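PDB 5TU0: Lmo2125 protein from Listeria monocytogenes serovar 1/2a, which binds maltose as the solute-binding lipoprotein of a sugar transport system and probably delivers it to a membrane transporter. Local coordinates for residues 6-11 / 33-38; 14-19 / 42-47; 111-116 / 309-314; 144-149 / 209-214; 349-354 / 378-383. The protein carries 2 engineered substitutions. All coordinates share one frame; numbering follows the deposited sequence.

Contact 1. Residues 6-11 / 33-38; sequences SDEKTL and DNDVKV
The carboxylates of Glu8 and Asp35 meet through one oxygen each, Glu8 OE2 lying 2.8 Å from Asp35 OD1 with the two planes turned 67° apart. At that distance one acid group probably holds a proton and shares it. The backbone carbonyl of Lys37 takes two donors: Leu11 N comes in at 3.0 Å from Lys37 O, whereas Thr10 OG1, 2.9 Å from the same oxygen, sits above the carbonyl plane, 40° out of it. The hydroxyl gets there because OG1 is anti to the Thr10 nitrogen (chi1 -177°). Lys37 N returns a bond to Lys9 O at 3.0 Å. These bonds open the parallel pairing of strands 10-15 and 37-42, which with helix 17-34 make a beta-alpha-beta unit. Asp35, with positive phi, is where the chain leaves the helix before entering the second strand. On the face that carries Leu11, the two methyls of Val36 divide their work. CG1 lies 3.8 Å from Thr10 CA and also reaches Leu11 CB, while CG2 meets the aliphatic start of Lys9, 3.5 Å from its CG. Helix 285-295 packs on this face, Val287 against both Lys9 and Val36, Trp291 against Leu11. The Lys9 side chain lies about 7 Å from a bound tartronate.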
# COMPACT_ATOMS: atom_id res chain seq x y z
N SER A 6 25.24 1.59 -34.55
CA SER A 6 24.89 2.85 -35.28
C SER A 6 23.41 3.20 -35.09
O SER A 6 23.06 4.01 -34.22
CB SER A 6 25.24 2.73 -36.77
OG SER A 6 26.62 2.52 -36.96
N ASP A 7 22.54 2.55 -35.87
CA ASP A 7 21.10 2.78 -35.81
C ASP A 7 20.46 1.73 -34.89
O ASP A 7 19.25 1.49 -34.93
CB ASP A 7 20.48 2.67 -37.21
CG ASP A 7 21.22 3.50 -38.27
OD1 ASP A 7 22.39 3.89 -38.05
OD2 ASP A 7 20.63 3.74 -39.34
N GLU A 8 21.30 1.13 -34.04
CA GLU A 8 20.88 0.08 -33.14
C GLU A 8 20.15 0.73 -31.95
O GLU A 8 20.77 1.21 -31.01
CB GLU A 8 22.12 -0.73 -32.72
CG GLU A 8 22.89 -1.26 -33.94
CD GLU A 8 24.24 -1.91 -33.62
OE1 GLU A 8 25.08 -1.99 -34.54
OE2 GLU A 8 24.47 -2.32 -32.47
N LYS A 9 18.82 0.77 -32.09
CA LYS A 9 17.82 1.37 -31.16
C LYS A 9 18.18 1.61 -29.68
O LYS A 9 19.11 1.02 -29.13
CB LYS A 9 16.53 0.55 -31.24
CG LYS A 9 16.70 -0.90 -30.83
CD LYS A 9 15.53 -1.80 -31.22
CE LYS A 9 15.49 -2.09 -32.71
NZ LYS A 9 14.40 -3.03 -33.05
N THR A 10 17.41 2.49 -29.05
CA THR A 10 17.65 2.89 -27.65
C THR A 10 16.33 2.99 -26.85
O THR A 10 15.26 3.19 -27.43
CB THR A 10 18.47 4.21 -27.61
OG1 THR A 10 18.76 4.58 -26.24
CG2 THR A 10 17.73 5.34 -28.33
N LEU A 11 16.44 2.83 -25.53
CA LEU A 11 15.30 2.83 -24.61
C LEU A 11 15.63 3.67 -23.37
O LEU A 11 16.67 3.47 -22.74
CB LEU A 11 15.01 1.40 -24.16
CG LEU A 11 13.79 1.21 -23.25
CD1 LEU A 11 12.52 1.26 -24.08
CD2 LEU A 11 13.87 -0.10 -22.48
N ASP A 33 20.93 -8.87 -25.10
CA ASP A 33 19.91 -9.78 -25.59
C ASP A 33 19.06 -9.16 -26.69
O ASP A 33 18.51 -9.88 -27.51
CB ASP A 33 19.01 -10.23 -24.42
CG ASP A 33 18.18 -11.45 -24.75
OD1 ASP A 33 18.71 -12.37 -25.42
OD2 ASP A 33 17.02 -11.52 -24.28
N ASN A 34 18.98 -7.83 -26.73
CA ASN A 34 18.10 -7.15 -27.69
C ASN A 34 18.77 -6.17 -28.66
O ASN A 34 18.07 -5.56 -29.46
CB ASN A 34 17.00 -6.43 -26.90
CG ASN A 34 16.14 -7.40 -26.11
OD1 ASN A 34 15.25 -8.03 -26.66
ND2 ASN A 34 16.38 -7.48 -24.80
N ASP A 35 20.09 -6.04 -28.60
CA ASP A 35 20.83 -5.11 -29.46
C ASP A 35 20.27 -3.68 -29.29
O ASP A 35 19.94 -3.00 -30.26
CB ASP A 35 20.78 -5.57 -30.93
CG ASP A 35 21.74 -4.80 -31.83
OD1 ASP A 35 22.55 -4.00 -31.31
OD2 ASP A 35 21.70 -5.02 -33.07
N VAL A 36 20.17 -3.25 -28.03
CA VAL A 36 19.63 -1.95 -27.66
C VAL A 36 20.55 -1.29 -26.64
O VAL A 36 21.30 -1.99 -25.93
CB VAL A 36 18.23 -2.11 -27.01
CG1 VAL A 36 17.65 -0.77 -26.58
CG2 VAL A 36 17.28 -2.83 -27.95
N LYS A 37 20.51 0.05 -26.60
CA LYS A 37 21.26 0.80 -25.59
C LYS A 37 20.20 1.34 -24.63
O LYS A 37 19.24 1.98 -25.07
CB LYS A 37 22.10 1.91 -26.20
CG LYS A 37 22.91 2.64 -25.12
CD LYS A 37 24.04 3.48 -25.67
CE LYS A 37 24.88 4.03 -24.52
NZ LYS A 37 26.16 4.65 -24.98
N VAL A 38 20.33 1.04 -23.35
CA VAL A 38 19.40 1.52 -22.34
C VAL A 38 20.02 2.75 -21.68
O VAL A 38 21.15 2.70 -21.22
CB VAL A 38 19.11 0.45 -21.27
CG1 VAL A 38 18.25 1.02 -20.14
CG2 VAL A 38 18.43 -0.76 -21.89

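Contact 2. Residues 14-19 / 42-47; sequences SVDAGY and EKDMFE
Glu42 pairs with Val15 in the beta-alpha-beta unit of strand 10-15, helix 17-34 and strand 37-42, at the C-terminal ends of its parallel strands, where helices 17-34 and 45-58 begin. Bent at its second torsion (chi2 -72°), the Glu42 side chain folds back over the other segment, with CG 3.5 Å from Ala17 CA and OE2 beside the Ala17 methyl. Lys43 N donates to Val15 O at 2.9 Å, reaching the oxygen from 39° above the carbonyl plane, and the CA hydrogen of Glu42 points at the same oxygen. The Lys43 carbonyl is tied to Ser14 through a water that donates to Lys43 O and also bonds Ser14 OG. Asp44 caps helix 45-58: its OD1 accepts Glu47 N at 2.9 Å through the anti lone pair. Asp16 does likewise for the helix after its own strand, OD1 taking Gly18 N at 3.1 Å. The remaining oxygens, Asp16 OD2 and Asp44 OD2, stand 4.2 Å apart, and one water donates to both, which probably eases their mutual repulsion. Met45 carries its side chain away from strand 10-15, to about 7 Å from the bound glucose unit, and lays CE over the rim of one face of the neighbouring Phe46 ring. Last in line, Glu47 OE1 forms a long salt bridge with Lys43 NZ at 3.7 Å.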
# COMPACT_ATOMS: atom_id res chain seq x y z
N SER A 14 13.31 5.55 -16.72
CA SER A 14 13.34 6.53 -15.65
C SER A 14 12.90 5.92 -14.33
O SER A 14 11.80 5.35 -14.23
CB SER A 14 12.46 7.74 -15.97
OG SER A 14 12.62 8.77 -14.99
N VAL A 15 13.73 6.06 -13.31
CA VAL A 15 13.40 5.53 -12.00
C VAL A 15 13.84 6.45 -10.89
O VAL A 15 14.69 7.31 -11.07
CB VAL A 15 14.02 4.12 -11.76
CG1 VAL A 15 13.37 3.07 -12.64
CG2 VAL A 15 15.55 4.11 -11.93
N ASP A 16 13.22 6.25 -9.74
CA ASP A 16 13.57 6.95 -8.54
C ASP A 16 15.00 6.57 -8.15
O ASP A 16 15.49 5.51 -8.52
CB ASP A 16 12.61 6.52 -7.44
CG ASP A 16 12.77 7.32 -6.20
OD1 ASP A 16 13.77 7.09 -5.47
OD2 ASP A 16 11.88 8.16 -5.96
N ALA A 17 15.64 7.45 -7.39
CA ALA A 17 17.01 7.24 -6.93
C ALA A 17 17.27 5.86 -6.33
O ALA A 17 18.32 5.26 -6.59
CB ALA A 17 17.41 8.31 -5.93
N GLY A 18 16.31 5.35 -5.57
CA GLY A 18 16.45 4.05 -4.92
C GLY A 18 16.52 2.85 -5.83
O GLY A 18 16.85 1.76 -5.39
N TYR A 19 16.21 3.02 -7.11
CA TYR A 19 16.27 1.92 -8.06
C TYR A 19 17.34 2.11 -9.13
O TYR A 19 17.53 1.22 -9.96
CB TYR A 19 14.93 1.74 -8.74
CG TYR A 19 13.77 1.55 -7.79
CD1 TYR A 19 13.73 0.46 -6.94
CD2 TYR A 19 12.71 2.45 -7.75
CE1 TYR A 19 12.68 0.28 -6.06
CE2 TYR A 19 11.65 2.28 -6.87
CZ TYR A 19 11.64 1.19 -6.03
OH TYR A 19 10.60 1.02 -5.16
N GLU A 42 17.51 9.26 -13.56
CA GLU A 42 17.00 9.27 -12.21
C GLU A 42 16.07 10.45 -12.03
O GLU A 42 16.41 11.59 -12.37
CB GLU A 42 18.14 9.32 -11.18
CG GLU A 42 17.67 9.18 -9.72
CD GLU A 42 16.93 10.40 -9.18
OE1 GLU A 42 17.33 11.53 -9.55
OE2 GLU A 42 15.98 10.26 -8.35
N LYS A 43 14.88 10.18 -11.50
CA LYS A 43 13.91 11.23 -11.24
C LYS A 43 12.83 10.71 -10.30
O LYS A 43 12.41 9.56 -10.40
CB LYS A 43 13.29 11.73 -12.55
CG LYS A 43 12.35 12.92 -12.42
CD LYS A 43 12.06 13.49 -13.80
CE LYS A 43 10.96 14.52 -13.80
NZ LYS A 43 11.32 15.73 -13.03
N ASP A 44 12.40 11.56 -9.37
CA ASP A 44 11.33 11.19 -8.45
C ASP A 44 10.17 10.54 -9.22
O ASP A 44 9.75 11.05 -10.26
CB ASP A 44 10.86 12.45 -7.69
CG ASP A 44 9.72 12.17 -6.75
OD1 ASP A 44 8.54 12.24 -7.17
OD2 ASP A 44 10.01 11.92 -5.56
N MET A 45 9.66 9.42 -8.70
CA MET A 45 8.61 8.64 -9.39
C MET A 45 7.36 9.46 -9.67
O MET A 45 6.83 9.46 -10.79
CB MET A 45 8.25 7.38 -8.58
CG MET A 45 7.29 6.42 -9.30
SD MET A 45 6.77 4.98 -8.32
CE MET A 45 5.74 5.77 -7.09
N PHE A 46 6.88 10.16 -8.65
CA PHE A 46 5.69 10.97 -8.79
C PHE A 46 5.89 12.20 -9.69
O PHE A 46 5.00 12.53 -10.45
CB PHE A 46 5.14 11.34 -7.42
CG PHE A 46 4.71 10.14 -6.61
CD1 PHE A 46 3.55 9.44 -6.94
CD2 PHE A 46 5.45 9.71 -5.50
CE1 PHE A 46 3.13 8.35 -6.18
CE2 PHE A 46 5.04 8.62 -4.74
CZ PHE A 46 3.88 7.94 -5.08
N GLU A 47 7.06 12.84 -9.63
CA GLU A 47 7.33 13.99 -10.50
C GLU A 47 7.32 13.56 -11.98
O GLU A 47 6.80 14.26 -12.84
CB GLU A 47 8.65 14.66 -10.15
CG GLU A 47 8.61 15.42 -8.84
CD GLU A 47 9.91 16.15 -8.53
OE1 GLU A 47 10.74 16.32 -9.46
OE2 GLU A 47 10.09 16.57 -7.36
O HOH W 1 11.32 8.46 -12.58
O HOH W 2 12.70 11.16 -5.19

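Contact 3. Residues 111-116 / 309-314; sequences AIIETL and NEVPAN
Ile112 starts its approach to the 309-314 segment at CB, 4.0 Å from Val311 O. Its CG2 methyl then lies 3.5 Å from Glu310 OE1, and beyond CG1 the terminal CD1 comes to 3.3 Å from that same oxygen, so both methyls converge on OE1. CG1 is anti to the Ile112 carbonyl carbon (chi1 -66°), which turns CD1 toward the glutamate. The other oxygen, Glu310 OE2, is bonded to Tyr19 OH, and a water donates to both Glu310 OE1 and Glu114 OE1, linking this carboxylate to a residue that contacts the bound sugar. The backbones run antiparallel, the short strand 311-312 flanking strand 105-121, probably one of those that cross between the two lobes, as in other periplasmic binding proteins. Ile113 N donates to Val311 O at 2.9 Å. Ala313 N, 3.1 Å from Ala111 O, instead comes from far above its acceptor's plane, 69° out of it; Gln301 NE2 is a second donor to that oxygen. Nearby, Ala111 and Ile112 together face Lys274 in a classic beta bulge. One more water joins Ile113 O to Val311 N. On the opposite face of strand 105-121 from Ile112, Ile113 CG1 packs 3.5 Å from Val311 CG1, and Arg318 of helix 315-323 and residues of helix 327-336 close over the pair.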
# COMPACT_ATOMS: atom_id res chain seq x y z
N ALA A 111 5.48 -5.35 -10.17
CA ALA A 111 6.87 -5.51 -9.81
C ALA A 111 7.15 -5.63 -8.30
O ALA A 111 8.04 -6.40 -7.91
CB ALA A 111 7.64 -4.34 -10.37
N ILE A 112 6.41 -4.87 -7.48
CA ILE A 112 6.63 -4.82 -6.05
C ILE A 112 5.29 -4.86 -5.34
O ILE A 112 4.35 -4.23 -5.79
CB ILE A 112 7.35 -3.51 -5.65
CG1 ILE A 112 8.77 -3.48 -6.23
CG2 ILE A 112 7.40 -3.33 -4.13
CD1 ILE A 112 9.51 -2.18 -6.01
N ILE A 113 5.21 -5.61 -4.25
CA ILE A 113 3.99 -5.65 -3.45
C ILE A 113 4.32 -5.13 -2.07
O ILE A 113 5.44 -5.25 -1.61
CB ILE A 113 3.35 -7.05 -3.32
CG1 ILE A 113 4.33 -8.08 -2.69
CG2 ILE A 113 2.87 -7.52 -4.69
CD1 ILE A 113 3.65 -9.28 -2.05
N GLU A 114 3.34 -4.53 -1.43
CA GLU A 114 3.49 -4.09 -0.06
C GLU A 114 2.14 -3.91 0.60
O GLU A 114 1.14 -3.72 -0.08
CB GLU A 114 4.33 -2.82 0.06
CG GLU A 114 3.82 -1.61 -0.69
CD GLU A 114 4.54 -0.33 -0.28
OE1 GLU A 114 5.62 -0.41 0.38
OE2 GLU A 114 4.02 0.76 -0.61
N THR A 115 2.12 -4.02 1.91
CA THR A 115 0.91 -3.81 2.65
C THR A 115 1.32 -3.56 4.09
O THR A 115 2.51 -3.69 4.44
CB THR A 115 -0.08 -5.00 2.56
OG1 THR A 115 -1.33 -4.65 3.16
CG2 THR A 115 0.46 -6.24 3.25
N LEU A 116 0.35 -3.19 4.90
CA LEU A 116 0.58 -2.94 6.31
C LEU A 116 0.91 -4.23 7.06
O LEU A 116 0.43 -5.31 6.73
CB LEU A 116 -0.64 -2.27 6.94
CG LEU A 116 -0.98 -0.86 6.48
CD1 LEU A 116 -2.18 -0.36 7.27
CD2 LEU A 116 0.19 0.09 6.65
N ASN A 309 15.42 -4.98 -0.92
CA ASN A 309 14.57 -5.59 0.11
C ASN A 309 13.07 -5.37 -0.14
O ASN A 309 12.27 -5.64 0.74
CB ASN A 309 14.96 -5.19 1.55
CG ASN A 309 16.23 -5.88 2.04
OD1 ASN A 309 16.51 -5.90 3.23
ND2 ASN A 309 16.98 -6.47 1.13
N GLU A 310 12.70 -4.90 -1.33
CA GLU A 310 11.29 -4.75 -1.66
C GLU A 310 10.78 -6.09 -2.15
O GLU A 310 11.46 -6.79 -2.89
CB GLU A 310 11.08 -3.61 -2.65
CG GLU A 310 11.47 -2.28 -2.01
CD GLU A 310 10.94 -1.08 -2.72
OE1 GLU A 310 9.72 -0.98 -2.89
OE2 GLU A 310 11.74 -0.20 -3.08
N VAL A 311 9.58 -6.46 -1.71
CA VAL A 311 9.02 -7.76 -2.01
C VAL A 311 8.55 -7.89 -3.45
O VAL A 311 7.73 -7.09 -3.91
CB VAL A 311 7.86 -8.08 -1.05
CG1 VAL A 311 7.30 -9.46 -1.34
CG2 VAL A 311 8.35 -7.97 0.39
N PRO A 312 9.07 -8.89 -4.18
CA PRO A 312 8.68 -9.06 -5.58
C PRO A 312 7.24 -9.47 -5.82
O PRO A 312 6.66 -10.22 -5.04
CB PRO A 312 9.59 -10.20 -6.08
CG PRO A 312 10.61 -10.41 -5.04
CD PRO A 312 10.09 -9.87 -3.75
N ALA A 313 6.70 -9.01 -6.95
CA ALA A 313 5.36 -9.38 -7.40
C ALA A 313 5.39 -10.77 -8.03
O ALA A 313 4.48 -11.56 -7.83
CB ALA A 313 4.85 -8.37 -8.41
N ASN A 314 6.45 -11.06 -8.79
CA ASN A 314 6.61 -12.37 -9.46
C ASN A 314 6.61 -13.44 -8.38
O ASN A 314 7.40 -13.36 -7.44
CB ASN A 314 7.92 -12.37 -10.29
CG ASN A 314 8.18 -13.68 -11.01
OD1 ASN A 314 8.15 -14.74 -10.40
ND2 ASN A 314 8.47 -13.61 -12.32
O HOH W 3 7.95 -4.41 -0.35
O HOH W 4 7.92 -1.84 -0.92

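Contact 4. Residues 144-149 / 209-214; sequences FAFTSE and VWPKGM
Phe146 lays one face of its ring against Pro211, whose CG stands 3.8 Å from the ring centroid and 16° off the normal, a CH-pi contact. The overlap is displaced toward the rim: Pro211 CG is closest to Phe146 CG, at 3.6 Å, while Pro211 CB lies over the CD2-CE2 bond of the same face, 3.7 Å from Phe146 CE2. With CG anti to the Phe146 nitrogen (chi1 -171°), the ring is sent across to the proline. Three residues on, Glu149 stretches out an extended chain and places its carboxylate beside the next turn of the other segment. Its OE1 accepts Lys212 N at 2.8 Å by the syn lone pair in a nearly straight bond, and also lies 3.2 Å from Pro211 CA. Glu149 OE2 stands an unusually short, and so doubtful, 2.5 Å from a water that accepts from Gly213 N. The acid thus holds the first backbone N-H of the 3-10 segment that begins at Lys212, and perhaps, through water, the next. Behind the contact, Pro211 also leans on Phe223 of helix 217-229, and Trp210 packs among Trp160, Trp205 and Phe206. Glu149 N bonds back to Phe146 O at 3.1 Å, closing a type I beta turn in the loop between helix 132-138 and strand 156-157, which packs on the loop between helices 193-208 and 217-229, just where its 3-10 segment begins after Pro211.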
# COMPACT_ATOMS: atom_id res chain seq x y z
N PHE A 144 3.22 -0.20 30.05
CA PHE A 144 3.00 0.70 28.91
C PHE A 144 1.99 1.82 29.22
O PHE A 144 1.46 2.44 28.32
CB PHE A 144 2.53 -0.11 27.70
CG PHE A 144 3.39 -1.30 27.41
CD1 PHE A 144 4.74 -1.14 27.12
CD2 PHE A 144 2.86 -2.59 27.43
CE1 PHE A 144 5.55 -2.23 26.87
CE2 PHE A 144 3.67 -3.68 27.17
CZ PHE A 144 5.02 -3.50 26.88
N ALA A 145 1.74 2.07 30.51
CA ALA A 145 0.82 3.12 30.92
C ALA A 145 1.31 4.48 30.43
O ALA A 145 2.52 4.72 30.34
CB ALA A 145 0.67 3.14 32.44
N PHE A 146 0.36 5.33 30.08
CA PHE A 146 0.63 6.68 29.60
C PHE A 146 0.19 7.54 30.78
O PHE A 146 -0.94 8.01 30.83
CB PHE A 146 -0.16 6.95 28.33
CG PHE A 146 0.20 8.23 27.64
CD1 PHE A 146 1.32 8.30 26.84
CD2 PHE A 146 -0.60 9.34 27.76
CE1 PHE A 146 1.65 9.47 26.17
CE2 PHE A 146 -0.28 10.51 27.11
CZ PHE A 146 0.85 10.58 26.32
N THR A 147 1.10 7.72 31.72
CA THR A 147 0.80 8.34 33.02
C THR A 147 0.21 9.76 33.05
O THR A 147 -0.47 10.11 34.02
CB THR A 147 2.03 8.26 33.95
OG1 THR A 147 3.15 8.84 33.28
CG2 THR A 147 2.34 6.80 34.28
N SER A 148 0.45 10.56 32.02
CA SER A 148 -0.12 11.91 31.99
C SER A 148 -1.65 11.91 31.78
O SER A 148 -2.28 12.95 31.95
CB SER A 148 0.55 12.75 30.90
OG SER A 148 0.43 12.10 29.65
N GLU A 149 -2.22 10.77 31.39
CA GLU A 149 -3.67 10.64 31.19
C GLU A 149 -4.12 9.36 31.88
O GLU A 149 -3.73 8.25 31.48
CB GLU A 149 -4.02 10.60 29.69
CG GLU A 149 -3.60 11.85 28.95
CD GLU A 149 -3.89 11.82 27.45
OE1 GLU A 149 -4.74 11.01 26.99
OE2 GLU A 149 -3.26 12.63 26.72
N VAL A 209 -8.90 3.28 25.76
CA VAL A 209 -7.51 2.87 25.94
C VAL A 209 -6.48 3.94 25.61
O VAL A 209 -5.59 4.23 26.38
CB VAL A 209 -7.21 1.68 24.99
CG1 VAL A 209 -5.74 1.26 25.01
CG2 VAL A 209 -8.11 0.50 25.29
N TRP A 210 -6.62 4.54 24.44
CA TRP A 210 -5.58 5.42 23.96
C TRP A 210 -5.48 6.86 24.50
O TRP A 210 -6.48 7.47 24.90
CB TRP A 210 -5.63 5.50 22.43
CG TRP A 210 -5.23 4.27 21.74
CD1 TRP A 210 -4.33 3.32 22.17
CD2 TRP A 210 -5.58 3.91 20.40
NE1 TRP A 210 -4.17 2.35 21.20
CE2 TRP A 210 -4.92 2.69 20.11
CE3 TRP A 210 -6.43 4.46 19.43
CZ2 TRP A 210 -5.07 2.03 18.89
CZ3 TRP A 210 -6.57 3.80 18.20
CH2 TRP A 210 -5.90 2.60 17.95
N PRO A 211 -4.25 7.40 24.50
CA PRO A 211 -4.02 8.80 24.80
C PRO A 211 -4.81 9.66 23.81
O PRO A 211 -5.01 9.25 22.64
CB PRO A 211 -2.52 8.98 24.57
CG PRO A 211 -1.93 7.65 24.74
CD PRO A 211 -2.98 6.67 24.30
N LYS A 212 -5.25 10.83 24.28
CA LYS A 212 -6.03 11.77 23.48
C LYS A 212 -5.38 12.12 22.17
O LYS A 212 -6.07 12.28 21.15
CB LYS A 212 -6.28 13.06 24.27
CG LYS A 212 -7.28 14.01 23.64
CD LYS A 212 -8.62 13.32 23.47
CE LYS A 212 -9.73 14.29 23.17
NZ LYS A 212 -11.01 13.56 23.02
N GLY A 213 -4.06 12.22 22.17
CA GLY A 213 -3.32 12.52 20.94
C GLY A 213 -3.59 11.59 19.77
O GLY A 213 -3.38 11.97 18.63
N MET A 214 -4.07 10.37 20.03
CA MET A 214 -4.36 9.43 18.93
C MET A 214 -5.53 9.87 18.02
O MET A 214 -5.66 9.40 16.87
CB MET A 214 -4.60 8.00 19.47
CG MET A 214 -3.35 7.34 20.03
SD MET A 214 -2.11 7.00 18.77
CE MET A 214 -2.93 5.69 17.89
O HOH W 5 -2.53 12.71 24.35

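Contact 5. Residues 349-354 / 378-383; sequences SEVWTG and KVIEDN
An antiparallel pair of helices, 348-363 and 369-387 at the C-terminal end of the chain, meets here through Ile380 and Gly354. The short axes approach to 8.7 Å with their directions 151° apart. Gly354 has no side chain, so Ile380 CG1 can settle 3.8 Å from Gly354 CA, and Gly354 CA and Ile380 CA are 5.6 Å apart. The same CG1 is 3.7 Å from Glu350 O, while CD1 goes on to Val351 O at 3.9 Å, so the isoleucine lies along the backbone of about one turn of the facing helix. A first torsion of -62° swings the ethyl arm of Ile380 across the gap. Its other branch, CG2, is 4.3 Å from Val351 CG2. At the next turn, Glu350 OE1 rests 3.3 Å from Asn383 CB, the carboxylate and amide planes standing nearly perpendicular. That oxygen forms a salt bridge with Lys387, one turn farther along helix 369-387, so the buried acid is met by a charge from the partner helix. Ile188 of strand 187-189 also touches Ile380. The arrangement is that of an alpha-alpha hairpin, closely packed where a glycine admits the neighbouring isoleucine.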
# COMPACT_ATOMS: atom_id res chain seq x y z
N SER A 349 -11.23 9.05 -5.62
CA SER A 349 -10.82 10.36 -5.12
C SER A 349 -11.82 10.96 -4.13
O SER A 349 -11.42 11.70 -3.27
CB SER A 349 -10.58 11.34 -6.28
OG SER A 349 -11.80 11.64 -6.93
N GLU A 350 -13.11 10.60 -4.23
CA GLU A 350 -14.15 11.16 -3.36
C GLU A 350 -14.24 10.42 -2.03
O GLU A 350 -14.79 10.93 -1.07
CB GLU A 350 -15.50 11.15 -4.09
CG GLU A 350 -15.41 11.83 -5.46
CD GLU A 350 -14.80 13.21 -5.38
OE1 GLU A 350 -15.21 14.01 -4.50
OE2 GLU A 350 -13.89 13.49 -6.19
N VAL A 351 -13.68 9.23 -1.96
CA VAL A 351 -13.73 8.45 -0.72
C VAL A 351 -12.92 9.08 0.42
O VAL A 351 -13.37 9.09 1.56
CB VAL A 351 -13.28 7.00 -0.98
CG1 VAL A 351 -13.18 6.19 0.31
CG2 VAL A 351 -14.25 6.34 -1.95
N TRP A 352 -11.75 9.64 0.11
CA TRP A 352 -10.81 10.17 1.14
C TRP A 352 -11.35 11.21 2.12
O TRP A 352 -11.29 10.98 3.33
CB TRP A 352 -9.51 10.65 0.48
CG TRP A 352 -8.86 9.55 -0.28
CD1 TRP A 352 -8.76 9.43 -1.64
CD2 TRP A 352 -8.27 8.36 0.27
NE1 TRP A 352 -8.12 8.26 -1.96
CE2 TRP A 352 -7.82 7.58 -0.81
CE3 TRP A 352 -8.07 7.88 1.58
CZ2 TRP A 352 -7.18 6.36 -0.64
CZ3 TRP A 352 -7.43 6.66 1.76
CH2 TRP A 352 -6.99 5.91 0.65
N THR A 353 -11.90 12.31 1.64
CA THR A 353 -12.44 13.33 2.54
C THR A 353 -13.64 12.82 3.34
O THR A 353 -13.75 13.09 4.54
CB THR A 353 -12.80 14.63 1.79
OG1 THR A 353 -13.66 14.34 0.68
CG2 THR A 353 -11.53 15.27 1.26
N GLY A 354 -14.51 12.05 2.68
CA GLY A 354 -15.66 11.46 3.36
C GLY A 354 -15.26 10.45 4.43
O GLY A 354 -15.86 10.41 5.53
N LYS A 378 -23.14 9.50 2.63
CA LYS A 378 -23.98 10.44 1.90
C LYS A 378 -23.10 11.53 1.26
O LYS A 378 -23.36 11.95 0.14
CB LYS A 378 -25.10 11.04 2.77
CG LYS A 378 -26.02 11.96 1.99
CD LYS A 378 -27.36 12.20 2.69
CE LYS A 378 -28.35 12.86 1.73
NZ LYS A 378 -29.74 12.86 2.28
N VAL A 379 -22.06 11.97 1.96
CA VAL A 379 -21.13 12.97 1.41
C VAL A 379 -20.43 12.41 0.17
O VAL A 379 -20.35 13.07 -0.87
CB VAL A 379 -20.08 13.41 2.46
CG1 VAL A 379 -18.95 14.21 1.83
CG2 VAL A 379 -20.72 14.20 3.58
N ILE A 380 -19.95 11.18 0.28
CA ILE A 380 -19.22 10.55 -0.82
C ILE A 380 -20.13 10.36 -2.05
O ILE A 380 -19.76 10.74 -3.16
CB ILE A 380 -18.61 9.21 -0.36
CG1 ILE A 380 -17.59 9.44 0.77
CG2 ILE A 380 -17.95 8.49 -1.52
CD1 ILE A 380 -17.11 8.17 1.44
N GLU A 381 -21.32 9.79 -1.82
CA GLU A 381 -22.33 9.54 -2.85
C GLU A 381 -22.69 10.79 -3.62
O GLU A 381 -22.80 10.77 -4.86
CB GLU A 381 -23.62 9.02 -2.23
CG GLU A 381 -23.57 7.60 -1.76
CD GLU A 381 -24.86 7.15 -1.09
OE1 GLU A 381 -25.70 7.99 -0.69
OE2 GLU A 381 -25.03 5.93 -0.98
N ASP A 382 -22.90 11.87 -2.88
CA ASP A 382 -23.28 13.14 -3.48
C ASP A 382 -22.14 13.68 -4.32
O ASP A 382 -22.37 14.17 -5.42
CB ASP A 382 -23.78 14.14 -2.43
CG ASP A 382 -25.15 13.76 -1.86
OD1 ASP A 382 -25.77 12.80 -2.37
OD2 ASP A 382 -25.63 14.43 -0.91
N ASN A 383 -20.91 13.59 -3.82
CA ASN A 383 -19.74 14.02 -4.61
C ASN A 383 -19.55 13.19 -5.88
O ASN A 383 -19.22 13.74 -6.93
CB ASN A 383 -18.46 14.02 -3.78
CG ASN A 383 -18.37 15.21 -2.86
OD1 ASN A 383 -18.87 16.29 -3.17
ND2 ASN A 383 -17.70 15.04 -1.73

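Contacts 1 and 2 share strand 10-15 and helix 17-34 and sit at the two ends of one parallel strand pair: contact 1 is the outlying, largely exposed end, contact 2 the end where helices begin near the sugar. Contact 3 is the buried one closest to the centre of the chain, and touches contact 2 through Tyr19. Each of these three pairs its own segments by backbone hydrogen bonds. Contact 4, about 61 Å from contact 1 between centres, instead joins two loops through a ring face and a carboxylate. Contact 5, also buried, packs helices by side chains without a hydrogen bond between its segments.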